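Local coordinates for protein tartronate semialdehyde reductase (Salmonella typhimurium, PDB 1VPD) that probably catalyses the NAD(P)H-dependent reduction of tartronate semialdehyde (2-hydroxy-3-oxopropanoate) to D-glycerate, the last step of galactarate degradation, at residues V182-A187 against L259-A264; M266-A271 against A286-K291. All blocks are in the same frame, centred on the assembly; numbering follows the deposited sequence. Where two conformers were deposited one is given.

Contact 1 (V182-A187 against L259-A264); sequences VALNIA and LPLTAA
Leu184 and Thr262, with CA atoms 7.0 Å apart, mark the closest backbone approach between a middle turn of helix 170-198 and the first turn of helix 260-274. Both belong to the helical C-terminal region of the HIBADH-related fold, in which a long helix carries the chain away from the Rossmann domain. No hydrogen bond crosses here; the 128 Å² buried is owed to three residues. Leu184 carries the contact, with 71 Å² of its surface buried by the other segment. Its CG stands anti to the carbonyl carbon (chi1 -66°), and the fork beyond it ends against the backbone side of the other helix, crossing the side chain of Leu261 at about a right angle. Both methyls of the fork rest against one carbon: CD2 lies 3.6 Å and CD1 3.7 Å from Leu261 CB. Since Leu184 was modelled in two conformers, these contacts hold for one of them. Val265, one turn further along, also touches Leu184 and extends the same apolar seam. Leu261 is otherwise exposed, whereas Thr262 is buried and adds a marginal contact. Leu184 CD1 approaches the hydroxyl, 4.1 Å from Thr262 OG1, while Leu184 CD2 rests 3.6 Å from the backbone oxygen, Leu261 O.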
loop_
_atom_site.group_PDB
_atom_site.type_symbol
_atom_site.label_atom_id
_atom_site.label_comp_id
_atom_site.label_asym_id
_atom_site.label_seq_id
_atom_site.Cartn_x
_atom_site.Cartn_y
_atom_site.Cartn_z
ATOM N N VAL A 182 8.693 7.177 -2.811
ATOM C CA VAL A 182 7.681 7.284 -3.848
ATOM C C VAL A 182 7.166 8.720 -3.964
ATOM O O VAL A 182 7.055 9.258 -5.073
ATOM C CB VAL A 182 6.542 6.280 -3.631
ATOM C CG1 VAL A 182 5.425 6.505 -4.643
ATOM C CG2 VAL A 182 7.066 4.837 -3.755
ATOM N N ALA A 183 6.840 9.346 -2.833
ATOM C CA ALA A 183 6.340 10.715 -2.857
ATOM C C ALA A 183 7.357 11.644 -3.488
ATOM O O ALA A 183 7.000 12.450 -4.333
ATOM C CB ALA A 183 5.978 11.208 -1.487
ATOM N N LEU A 184 8.620 11.534 -3.068
ATOM C CA LEU A 184 9.654 12.439 -3.562
ATOM C C LEU A 184 9.983 12.184 -5.034
ATOM O O LEU A 184 10.217 13.124 -5.765
ATOM C CB LEU A 184 10.906 12.355 -2.686
ATOM C CG LEU A 184 10.675 12.865 -1.254
ATOM C CD1 LEU A 184 11.892 12.642 -0.388
ATOM C CD2 LEU A 184 10.320 14.351 -1.265
ATOM N N ASN A 185 9.978 10.931 -5.479
ATOM C CA ASN A 185 10.257 10.612 -6.876
ATOM C C ASN A 185 9.151 11.188 -7.761
ATOM O O ASN A 185 9.435 11.675 -8.850
ATOM C CB ASN A 185 10.374 9.113 -7.122
ATOM C CG ASN A 185 11.703 8.512 -6.632
ATOM O OD1 ASN A 185 12.508 9.181 -5.939
ATOM N ND2 ASN A 185 11.955 7.231 -7.021
ATOM N N ILE A 186 7.898 11.143 -7.291
ATOM C CA ILE A 186 6.802 11.732 -8.041
ATOM C C ILE A 186 6.933 13.255 -8.079
ATOM O O ILE A 186 6.779 13.880 -9.141
ATOM C CB ILE A 186 5.413 11.334 -7.472
ATOM C CG1 ILE A 186 5.160 9.842 -7.658
ATOM C CG2 ILE A 186 4.305 12.139 -8.156
ATOM C CD1 ILE A 186 3.931 9.355 -6.895
ATOM N N ALA A 187 7.199 13.852 -6.923
ATOM C CA ALA A 187 7.381 15.304 -6.838
ATOM C C ALA A 187 8.537 15.767 -7.723
ATOM O O ALA A 187 8.424 16.769 -8.425
ATOM C CB ALA A 187 7.566 15.742 -5.422
ATOM N N LEU A 259 13.912 14.736 7.931
ATOM C CA LEU A 259 12.925 14.525 6.869
ATOM C C LEU A 259 12.478 15.837 6.187
ATOM O O LEU A 259 11.278 16.072 6.002
ATOM C CB LEU A 259 11.723 13.743 7.426
ATOM C CG LEU A 259 11.464 12.397 6.757
ATOM C CD1 LEU A 259 12.599 11.400 7.068
ATOM C CD2 LEU A 259 10.105 11.826 7.150
ATOM N N PRO A 260 13.425 16.662 5.740
ATOM C CA PRO A 260 13.053 17.950 5.128
ATOM C C PRO A 260 12.244 17.844 3.840
ATOM O O PRO A 260 11.273 18.620 3.651
ATOM C CB PRO A 260 14.407 18.628 4.870
ATOM C CG PRO A 260 15.395 17.469 4.752
ATOM C CD PRO A 260 14.892 16.469 5.772
ATOM N N LEU A 261 12.622 16.940 2.944
ATOM C CA LEU A 261 11.930 16.889 1.645
ATOM C C LEU A 261 10.520 16.314 1.808
ATOM O O LEU A 261 9.569 16.818 1.219
ATOM C CB LEU A 261 12.748 16.143 0.610
ATOM C CG LEU A 261 14.140 16.738 0.370
ATOM C CD1 LEU A 261 14.863 15.869 -0.648
ATOM C CD2 LEU A 261 14.107 18.190 -0.117
ATOM N N THR A 262 10.387 15.300 2.652
ATOM C CA THR A 262 9.093 14.728 3.003
ATOM C C THR A 262 8.209 15.785 3.658
ATOM O O THR A 262 7.023 15.913 3.329
ATOM C CB THR A 262 9.277 13.512 3.946
ATOM O OG1 THR A 262 9.998 12.462 3.287
ATOM C CG2 THR A 262 7.948 12.925 4.318
ATOM N N ALA A 263 8.776 16.560 4.575
ATOM C CA ALA A 263 8.012 17.632 5.221
ATOM C C ALA A 263 7.488 18.622 4.180
ATOM O O ALA A 263 6.322 19.048 4.246
ATOM C CB ALA A 263 8.824 18.323 6.269
ATOM N N ALA A 264 8.316 18.963 3.197
ATOM C CA ALA A 264 7.886 19.861 2.116
ATOM C C ALA A 264 6.799 19.242 1.258
ATOM O O ALA A 264 5.783 19.902 0.973
ATOM C CB ALA A 264 9.056 20.288 1.250
#

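Contact 2 (M266-A271 against A286-K291)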
loop_
_atom_site.group_PDB
_atom_site.type_symbol
_atom_site.label_atom_id
_atom_site.label_comp_id
_atom_site.label_asym_id
_atom_site.label_seq_id
_atom_site.Cartn_x
_atom_site.Cartn_y
_atom_site.Cartn_z
HETATM N N MSE A 266 4.713 16.903 2.028
HETATM C CA MSE A 266 3.513 16.859 2.855
HETATM C C MSE A 266 2.688 18.139 2.744
HETATM O O MSE A 266 1.463 18.057 2.572
HETATM C CB MSE A 266 3.830 16.562 4.319
HETATM C CG MSE A 266 2.682 16.802 5.279
HETATM SE SE MSE A 266 1.155 15.605 4.914
HETATM C CE MSE A 266 1.244 14.563 6.550
ATOM N N GLU A 267 3.335 19.299 2.788
ATOM C CA GLU A 267 2.606 20.555 2.674
ATOM C C GLU A 267 2.012 20.706 1.278
ATOM O O GLU A 267 0.916 21.264 1.143
ATOM C CB GLU A 267 3.480 21.751 3.053
ATOM C CG GLU A 267 3.956 21.712 4.523
ATOM C CD GLU A 267 2.836 21.501 5.524
ATOM O OE1 GLU A 267 1.846 22.276 5.464
ATOM O OE2 GLU A 267 2.952 20.566 6.372
HETATM N N MSE A 268 2.712 20.230 0.255
HETATM C CA MSE A 268 2.156 20.206 -1.102
HETATM C C MSE A 268 0.881 19.353 -1.154
HETATM O O MSE A 268 -0.134 19.754 -1.780
HETATM C CB MSE A 268 3.162 19.653 -2.127
HETATM C CG MSE A 268 4.456 20.440 -2.207
HETATM SE SE MSE A 268 5.613 19.654 -3.551
HETATM C CE MSE A 268 7.216 20.619 -3.001
HETATM N N MSE A 269 0.931 18.181 -0.530
HETATM C CA MSE A 269 -0.233 17.312 -0.476
HETATM C C MSE A 269 -1.381 17.933 0.323
HETATM O O MSE A 269 -2.554 17.766 -0.062
HETATM C CB MSE A 269 0.145 15.929 0.062
HETATM C CG MSE A 269 1.035 15.131 -0.873
HETATM SE SE MSE A 269 1.119 13.309 -0.251
HETATM C CE MSE A 269 2.339 12.648 -1.637
ATOM N N GLN A 270 -1.073 18.704 1.378
ATOM C CA GLN A 270 -2.133 19.454 2.088
ATOM C C GLN A 270 -2.821 20.456 1.147
ATOM O O GLN A 270 -4.057 20.586 1.147
ATOM C CB GLN A 270 -1.597 20.140 3.355
ATOM C CG GLN A 270 -1.149 19.153 4.416
ATOM C CD GLN A 270 -2.308 18.425 5.095
ATOM O OE1 GLN A 270 -3.434 18.958 5.174
ATOM N NE2 GLN A 270 -2.050 17.203 5.570
ATOM N N ALA A 271 -2.031 21.151 0.331
ATOM C CA ALA A 271 -2.593 22.070 -0.643
ATOM C C ALA A 271 -3.487 21.335 -1.651
ATOM O O ALA A 271 -4.584 21.827 -1.980
ATOM C CB ALA A 271 -1.482 22.848 -1.356
ATOM N N ALA A 286 1.691 16.348 -9.673
ATOM C CA ALA A 286 2.032 17.183 -10.831
ATOM C C ALA A 286 1.157 18.426 -10.936
ATOM O O ALA A 286 1.648 19.497 -11.318
ATOM C CB ALA A 286 1.972 16.378 -12.134
ATOM N N CYS A 287 -0.116 18.293 -10.571
ATOM C CA CYS A 287 -1.063 19.400 -10.658
ATOM C C CYS A 287 -0.700 20.553 -9.715
ATOM O O CYS A 287 -0.977 21.711 -10.016
ATOM C CB CYS A 287 -2.498 18.920 -10.440
ATOM S SG CYS A 287 -2.975 17.524 -11.478
ATOM N N TYR A 288 -0.065 20.241 -8.575
ATOM C CA TYR A 288 0.440 21.275 -7.685
ATOM C C TYR A 288 1.441 22.163 -8.417
ATOM O O TYR A 288 1.346 23.394 -8.400
ATOM C CB TYR A 288 1.077 20.629 -6.440
ATOM C CG TYR A 288 1.738 21.611 -5.505
ATOM C CD1 TYR A 288 1.010 22.248 -4.510
ATOM C CD2 TYR A 288 3.092 21.904 -5.603
ATOM C CE1 TYR A 288 1.613 23.168 -3.641
ATOM C CE2 TYR A 288 3.693 22.826 -4.757
ATOM C CZ TYR A 288 2.949 23.456 -3.777
ATOM O OH TYR A 288 3.538 24.344 -2.921
ATOM N N TYR A 289 2.411 21.531 -9.052
ATOM C CA TYR A 289 3.410 22.255 -9.815
ATOM C C TYR A 289 2.802 22.990 -11.016
ATOM O O TYR A 289 3.193 24.118 -11.316
ATOM C CB TYR A 289 4.470 21.299 -10.304
ATOM C CG TYR A 289 5.454 20.889 -9.229
ATOM C CD1 TYR A 289 6.600 21.630 -9.003
ATOM C CD2 TYR A 289 5.222 19.779 -8.432
ATOM C CE1 TYR A 289 7.499 21.275 -8.015
ATOM C CE2 TYR A 289 6.128 19.400 -7.440
ATOM C CZ TYR A 289 7.268 20.148 -7.250
ATOM O OH TYR A 289 8.179 19.770 -6.291
ATOM N N GLU A 290 1.859 22.348 -11.711
ATOM C CA GLU A 290 1.204 22.986 -12.854
ATOM C C GLU A 290 0.512 24.277 -12.449
ATOM O O GLU A 290 0.542 25.279 -13.164
ATOM C CB GLU A 290 0.179 22.030 -13.470
ATOM C CG GLU A 290 0.806 20.848 -14.172
ATOM C CD GLU A 290 -0.206 19.850 -14.708
ATOM O OE1 GLU A 290 -1.326 19.727 -14.141
ATOM O OE2 GLU A 290 0.154 19.170 -15.686
ATOM N N LYS A 291 -0.131 24.252 -11.287
ATOM C CA LYS A 291 -0.886 25.396 -10.823
ATOM C C LYS A 291 0.037 26.531 -10.397
ATOM O O LYS A 291 -0.236 27.702 -10.666
ATOM C CB LYS A 291 -1.845 24.967 -9.721
ATOM C CG LYS A 291 -3.036 24.205 -10.327
ATOM C CD LYS A 291 -3.984 23.579 -9.294
ATOM C CE LYS A 291 -5.119 22.839 -10.016
ATOM N NZ LYS A 291 -6.099 22.197 -9.095
#
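Met268 and Tyr288 meet where helices 260-274 and 285-293 cross: the axes of their short segments pass 9.9 Å apart at 80°, nearly perpendicular. The tight part is the side chain of Met268, a selenomethionine, which runs extended past CG and crosses the Tyr288 ring at about a right angle. Its CG sits over one ring face, 3.8 Å from the centroid of the Tyr288 ring and 22° off the normal, which meets the geometry of a CH-pi contact. The same carbon is 3.6 Å from Tyr288 CE2, so the methylene is displaced toward the rim. Further out, Met268 SE stands obliquely to the ring, 4.5 Å from the Tyr288 centroid, the selenium counterpart of a Met-aromatic contact. With Tyr288 CG anti to the backbone N (chi1 175°), the ring is directed at the neighbouring helix. The pair belongs to the helical C-terminal domain of the HIBADH-related fold, near the end of the chain, away from the annotated sites. Tyr289 completes the packed side by its outer end: Met268 SE is 4.8 Å from the Tyr289 centroid, again oblique, and Met268 CE is 3.5 Å from Tyr289 OH. Tyr289 OH is hydrogen-bonded to Glu191 OE1 of helix 170-198, a bond that should help fix the ring beside the selenium. The other flank is looser, in a contact that lies at the surface and in which none of the four touching residues is fully buried. There Ala271 CB reaches the edge of the Tyr288 ring, near its plane, 3.9 Å from Tyr288 CE1, and Ala271 gives up just 20 Å² of surface to helix 285-293.

Overall arrangement
Contact 1 closes before contact 2 opens along the chain, and helix 260-274 serves both: its first turn meets helix 170-198, and its later turns meet helix 285-293. The centres of the two contacts lie about 11 Å apart, on the same side of the chain's centre. Two direct touches join them, Ala187 O to Tyr289 CE2 at 3.6 Å and Ala183 CB to Met269 CE at 3.9 Å, so the three helices form one continuous packing unit. All four segments are essentially helical and follow strand 161-166, the last of the Rossmann domain, in the chain. Helix 170-198 also carries Lys175, the predicted active-site residue, nearer its N-terminal end; contact 2 itself lies away from the predicted sites.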